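Local structure of DUF115 domain-containing protein (Magnetospirillum magneticum AMB-1, 5MU5) at residues A[68-82]-A[204-216]. The protein is probably a flagellin glycosyltransferase of the Maf family, involved in formation of the bacterial flagellum. Sequence-based numbering, arbitrary orientation.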
loop_
_atom_site.group_PDB
_atom_site.type_symbol
_atom_site.label_atom_id
_atom_site.label_comp_id
_atom_site.label_asym_id
_atom_site.label_seq_id
_atom_site.Cartn_x
_atom_site.Cartn_y
_atom_site.Cartn_z
ATOM N N MET A 68 0.397 -36.261 2.789
ATOM C CA MET A 68 0.670 -34.979 3.427
ATOM C C MET A 68 -0.508 -34.034 3.274
ATOM O O MET A 68 -0.843 -33.339 4.221
ATOM C CB MET A 68 1.922 -34.329 2.867
ATOM C CG MET A 68 3.177 -35.034 3.318
ATOM S SD MET A 68 4.668 -34.346 2.579
ATOM C CE MET A 68 4.634 -32.661 3.210
ATOM N N ALA A 69 -1.135 -34.022 2.098
ATOM C CA ALA A 69 -2.292 -33.162 1.851
ATOM C C ALA A 69 -3.461 -33.599 2.723
ATOM O O ALA A 69 -4.144 -32.778 3.314
ATOM C CB ALA A 69 -2.681 -33.177 0.373
ATOM N N THR A 70 -3.673 -34.905 2.820
ATOM C CA THR A 70 -4.710 -35.456 3.690
ATOM C C THR A 70 -4.466 -35.166 5.176
ATOM O O THR A 70 -5.376 -34.785 5.899
ATOM C CB THR A 70 -4.770 -36.973 3.508
ATOM O OG1 THR A 70 -5.116 -37.251 2.153
ATOM C CG2 THR A 70 -5.783 -37.610 4.458
ATOM N N ARG A 71 -3.231 -35.356 5.614
ATOM C CA ARG A 71 -2.853 -35.216 7.028
ATOM C C ARG A 71 -2.838 -33.763 7.544
ATOM O O ARG A 71 -2.982 -33.540 8.740
ATOM C CB ARG A 71 -1.462 -35.867 7.221
ATOM C CG ARG A 71 -0.786 -35.640 8.557
ATOM C CD ARG A 71 0.670 -36.114 8.592
ATOM N NE ARG A 71 1.639 -35.232 7.911
ATOM C CZ ARG A 71 2.178 -34.104 8.420
ATOM N NH1 ARG A 71 1.820 -33.637 9.632
ATOM N NH2 ARG A 71 3.075 -33.413 7.699
ATOM N N THR A 72 -2.672 -32.780 6.655
ATOM C CA THR A 72 -2.492 -31.383 7.066
ATOM C C THR A 72 -3.728 -30.485 6.952
ATOM O O THR A 72 -3.616 -29.257 6.961
ATOM C CB THR A 72 -1.333 -30.726 6.279
ATOM O OG1 THR A 72 -1.523 -30.889 4.864
ATOM C CG2 THR A 72 -0.038 -31.338 6.674
ATOM N N ALA A 73 -4.901 -31.089 6.893
ATOM C CA ALA A 73 -6.147 -30.336 6.710
ATOM C C ALA A 73 -6.463 -29.333 7.810
ATOM O O ALA A 73 -7.077 -28.305 7.533
ATOM C CB ALA A 73 -7.323 -31.301 6.577
ATOM N N LEU A 74 -6.064 -29.632 9.045
ATOM C CA LEU A 74 -6.510 -28.844 10.207
ATOM C C LEU A 74 -5.424 -28.181 11.059
ATOM O O LEU A 74 -5.721 -27.305 11.863
ATOM C CB LEU A 74 -7.350 -29.751 11.109
ATOM C CG LEU A 74 -8.566 -30.432 10.450
ATOM C CD1 LEU A 74 -9.142 -31.527 11.343
ATOM C CD2 LEU A 74 -9.639 -29.407 10.093
ATOM N N GLY A 75 -4.178 -28.609 10.911
ATOM C CA GLY A 75 -3.114 -28.076 11.740
ATOM C C GLY A 75 -2.818 -26.625 11.416
ATOM O O GLY A 75 -2.738 -26.257 10.247
ATOM N N PRO A 76 -2.644 -25.791 12.445
ATOM C CA PRO A 76 -2.268 -24.395 12.224
ATOM C C PRO A 76 -0.866 -24.172 11.633
ATOM O O PRO A 76 -0.621 -23.106 11.095
ATOM C CB PRO A 76 -2.362 -23.776 13.627
ATOM C CG PRO A 76 -2.141 -24.920 14.557
ATOM C CD PRO A 76 -2.784 -26.101 13.878
ATOM N N ASP A 77 0.040 -25.150 11.703
ATOM C CA ASP A 77 1.403 -24.961 11.165
ATOM C C ASP A 77 1.397 -24.626 9.680
ATOM O O ASP A 77 2.248 -23.887 9.211
ATOM C CB ASP A 77 2.275 -26.211 11.326
ATOM C CG ASP A 77 2.657 -26.523 12.776
ATOM O OD1 ASP A 77 2.295 -25.782 13.729
ATOM O OD2 ASP A 77 3.343 -27.555 12.950
ATOM N N HIS A 78 0.439 -25.192 8.954
ATOM C CA HIS A 78 0.341 -25.060 7.492
ATOM C C HIS A 78 -0.736 -24.042 7.059
ATOM O O HIS A 78 -1.399 -24.215 6.039
ATOM C CB HIS A 78 0.038 -26.454 6.913
ATOM C CG HIS A 78 0.863 -27.544 7.534
ATOM N ND1 HIS A 78 2.230 -27.632 7.358
ATOM C CD2 HIS A 78 0.525 -28.555 8.372
ATOM C CE1 HIS A 78 2.692 -28.664 8.040
ATOM N NE2 HIS A 78 1.679 -29.243 8.661
ATOM N N ARG A 79 -0.889 -22.994 7.864
ATOM C CA ARG A 79 -1.909 -21.981 7.696
ATOM C C ARG A 79 -1.385 -20.621 8.123
ATOM O O ARG A 79 -0.502 -20.532 8.973
ATOM C CB ARG A 79 -3.084 -22.294 8.631
ATOM C CG ARG A 79 -3.800 -23.603 8.362
ATOM C CD ARG A 79 -4.786 -23.447 7.232
ATOM N NE ARG A 79 -5.521 -24.679 7.012
ATOM C CZ ARG A 79 -6.556 -24.800 6.191
ATOM N NH1 ARG A 79 -7.016 -23.765 5.532
ATOM N NH2 ARG A 79 -7.161 -25.952 6.053
ATOM N N ILE A 80 -1.956 -19.570 7.551
ATOM C CA ILE A 80 -1.777 -18.226 8.074
ATOM C C ILE A 80 -2.724 -18.123 9.276
ATOM O O ILE A 80 -3.870 -18.547 9.186
ATOM C CB ILE A 80 -2.161 -17.158 7.023
ATOM C CG1 ILE A 80 -1.254 -17.236 5.784
ATOM C CG2 ILE A 80 -2.124 -15.759 7.605
ATOM C CD1 ILE A 80 0.224 -17.044 6.041
ATOM N N SER A 81 -2.237 -17.587 10.394
ATOM C CA SER A 81 -3.055 -17.300 11.586
ATOM C C SER A 81 -2.884 -15.836 11.978
ATOM O O SER A 81 -2.080 -15.513 12.868
ATOM C CB SER A 81 -2.651 -18.171 12.766
ATOM O OG SER A 81 -2.768 -19.538 12.423
ATOM N N ALA A 82 -3.651 -14.959 11.323
ATOM C CA ALA A 82 -3.597 -13.506 11.584
ATOM C C ALA A 82 -4.691 -13.019 12.547
ATOM O O ALA A 82 -5.841 -12.868 12.133
ATOM C CB ALA A 82 -3.686 -12.736 10.265
ATOM N N PRO A 204 -7.329 -9.082 -0.569
ATOM C CA PRO A 204 -6.238 -9.067 0.395
ATOM C C PRO A 204 -6.676 -9.241 1.848
ATOM O O PRO A 204 -5.929 -9.766 2.682
ATOM C CB PRO A 204 -5.642 -7.668 0.216
ATOM C CG PRO A 204 -6.774 -6.852 -0.282
ATOM C CD PRO A 204 -7.619 -7.750 -1.123
ATOM N N ILE A 205 -7.893 -8.825 2.150
ATOM C CA ILE A 205 -8.256 -8.701 3.538
ATOM C C ILE A 205 -8.466 -10.012 4.325
ATOM O O ILE A 205 -8.272 -10.017 5.534
ATOM C CB ILE A 205 -9.460 -7.747 3.683
ATOM C CG1 ILE A 205 -9.337 -6.980 4.997
ATOM C CG2 ILE A 205 -10.788 -8.494 3.528
ATOM C CD1 ILE A 205 -8.004 -6.278 5.206
ATOM N N VAL A 206 -8.825 -11.109 3.659
ATOM C CA VAL A 206 -9.129 -12.346 4.378
ATOM C C VAL A 206 -8.064 -13.397 4.234
ATOM O O VAL A 206 -8.354 -14.547 3.898
ATOM C CB VAL A 206 -10.494 -12.959 3.993
ATOM C CG1 VAL A 206 -11.617 -12.070 4.501
ATOM C CG2 VAL A 206 -10.621 -13.179 2.492
ATOM N N VAL A 207 -6.829 -13.030 4.542
ATOM C CA VAL A 207 -5.760 -14.015 4.476
ATOM C C VAL A 207 -5.828 -15.019 5.605
ATOM O O VAL A 207 -5.145 -16.015 5.545
ATOM C CB VAL A 207 -4.349 -13.389 4.488
ATOM C CG1 VAL A 207 -4.103 -12.683 3.172
ATOM C CG2 VAL A 207 -4.141 -12.470 5.696
ATOM N N ASP A 208 -6.624 -14.756 6.638
ATOM C CA ASP A 208 -6.686 -15.679 7.766
ATOM C C ASP A 208 -7.030 -17.114 7.341
ATOM O O ASP A 208 -7.976 -17.344 6.616
ATOM C CB ASP A 208 -7.665 -15.207 8.832
ATOM C CG ASP A 208 -7.787 -16.201 9.967
ATOM O OD1 ASP A 208 -6.814 -16.388 10.712
ATOM O OD2 ASP A 208 -8.849 -16.824 10.113
ATOM N N TRP A 209 -6.228 -18.063 7.812
ATOM C CA TRP A 209 -6.452 -19.494 7.611
ATOM C C TRP A 209 -6.211 -19.927 6.173
ATOM O O TRP A 209 -6.711 -20.967 5.729
ATOM C CB TRP A 209 -7.826 -19.915 8.116
ATOM C CG TRP A 209 -7.907 -21.335 8.646
ATOM C CD1 TRP A 209 -8.743 -22.330 8.215
ATOM C CD2 TRP A 209 -7.120 -21.905 9.703
ATOM N NE1 TRP A 209 -8.521 -23.481 8.940
ATOM C CE2 TRP A 209 -7.529 -23.237 9.860
ATOM C CE3 TRP A 209 -6.126 -21.406 10.546
ATOM C CZ2 TRP A 209 -6.973 -24.074 10.820
ATOM C CZ3 TRP A 209 -5.570 -22.251 11.495
ATOM C CH2 TRP A 209 -5.985 -23.557 11.617
ATOM N N THR A 210 -5.431 -19.128 5.452
ATOM C CA THR A 210 -4.948 -19.491 4.130
ATOM C C THR A 210 -4.125 -20.790 4.244
ATOM O O THR A 210 -3.211 -20.892 5.056
ATOM C CB THR A 210 -4.059 -18.355 3.554
ATOM O OG1 THR A 210 -4.854 -17.176 3.330
ATOM C CG2 THR A 210 -3.373 -18.767 2.247
ATOM N N ARG A 211 -4.483 -21.787 3.448
ATOM C CA ARG A 211 -3.742 -23.029 3.373
ATOM C C ARG A 211 -2.458 -22.806 2.591
ATOM O O ARG A 211 -2.477 -22.252 1.488
ATOM C CB ARG A 211 -4.591 -24.097 2.667
ATOM C CG ARG A 211 -4.002 -25.508 2.687
ATOM C CD ARG A 211 -4.119 -26.162 4.048
ATOM N NE ARG A 211 -3.724 -27.575 4.004
ATOM C CZ ARG A 211 -4.532 -28.589 3.688
ATOM N NH1 ARG A 211 -5.804 -28.372 3.363
ATOM N NH2 ARG A 211 -4.055 -29.832 3.687
ATOM N N LEU A 212 -1.347 -23.247 3.169
ATOM C CA LEU A 212 -0.047 -23.219 2.527
ATOM C C LEU A 212 0.392 -24.662 2.275
ATOM O O LEU A 212 0.167 -25.528 3.121
ATOM C CB LEU A 212 0.947 -22.551 3.448
ATOM C CG LEU A 212 0.553 -21.146 3.899
ATOM C CD1 LEU A 212 1.525 -20.666 4.954
ATOM C CD2 LEU A 212 0.534 -20.213 2.704
ATOM N N PHE A 213 0.990 -24.924 1.109
ATOM C CA PHE A 213 1.416 -26.272 0.756
ATOM C C PHE A 213 2.602 -26.251 -0.203
ATOM O O PHE A 213 2.571 -25.578 -1.226
ATOM C CB PHE A 213 0.260 -27.049 0.133
ATOM C CG PHE A 213 0.486 -28.520 0.100
ATOM C CD1 PHE A 213 0.122 -29.311 1.187
ATOM C CD2 PHE A 213 1.085 -29.126 -1.008
ATOM C CE1 PHE A 213 0.362 -30.682 1.174
ATOM C CE2 PHE A 213 1.318 -30.496 -1.025
ATOM C CZ PHE A 213 0.962 -31.276 0.065
ATOM N N VAL A 214 3.639 -27.007 0.141
ATOM C CA VAL A 214 4.846 -27.084 -0.638
ATOM C C VAL A 214 4.771 -28.417 -1.374
ATOM O O VAL A 214 4.706 -29.463 -0.747
ATOM C CB VAL A 214 6.090 -26.973 0.274
ATOM C CG1 VAL A 214 7.367 -27.300 -0.489
ATOM C CG2 VAL A 214 6.178 -25.573 0.885
ATOM N N ALA A 215 4.765 -28.374 -2.707
ATOM C CA ALA A 215 4.547 -29.588 -3.515
ATOM C C ALA A 215 5.719 -30.559 -3.573
ATOM O O ALA A 215 5.512 -31.740 -3.714
ATOM C CB ALA A 215 4.111 -29.220 -4.931
ATOM N N TYR A 216 6.938 -30.056 -3.517
ATOM C CA TYR A 216 8.121 -30.886 -3.545
ATOM C C TYR A 216 9.201 -30.121 -2.815
ATOM O O TYR A 216 8.998 -28.948 -2.448
ATOM C CB TYR A 216 8.534 -31.229 -4.977
ATOM C CG TYR A 216 8.654 -30.042 -5.918
ATOM C CD1 TYR A 216 9.839 -29.321 -6.018
ATOM C CD2 TYR A 216 7.596 -29.662 -6.724
ATOM C CE1 TYR A 216 9.962 -28.247 -6.884
ATOM C CE2 TYR A 216 7.703 -28.582 -7.583
ATOM C CZ TYR A 216 8.892 -27.883 -7.663
ATOM O OH TYR A 216 9.010 -26.826 -8.519
#
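Arg79 and Trp209 stack where the chain after helix 61-71 runs beside 211-214, an outermost strand of the four-stranded parallel sheet in the Maf N-terminal region. A single beta bridge joins Arg79 to Arg211: Leu212 N donates to His78 O almost straight (174°), and Ile80 N reaches Thr210 O in its carbonyl plane at 3.1 Å. Trp209 N, in the type II turn Val207-Thr210, donates in turn to Ile80 O.

The Arg79 guanidinium lies flat on the indole, planes 8° apart, its CZ making a cation-pi contact over the five-membered ring. Because the chain turns about its CB-CG bond (chi2 -81°), its methylenes also cover the indole, CG making a CH-pi contact 3.7 Å from the centre of the six-membered ring. Arg211 CD packs on the opposite guanidinium face. Such a long, flat cation suits this slot: NH1 bonds Trp209 O and NH2 bonds Ala73 O, both near its plane. Asp142 forms salt bridges with both arginines, which probably offsets their like charges, and Arg211 NH1 also bonds Gln141 OE1.

Apolar contacts flank the bridge: Ile80 CD1 meets Leu212 CD1 at 4.0 Å and Ala69, small enough to sit close, meets Phe213. At the helix end, Arg211 NH2 donates in plane to Thr72 OG1 at 3.0 Å, while that hydroxyl donates to Met68 O.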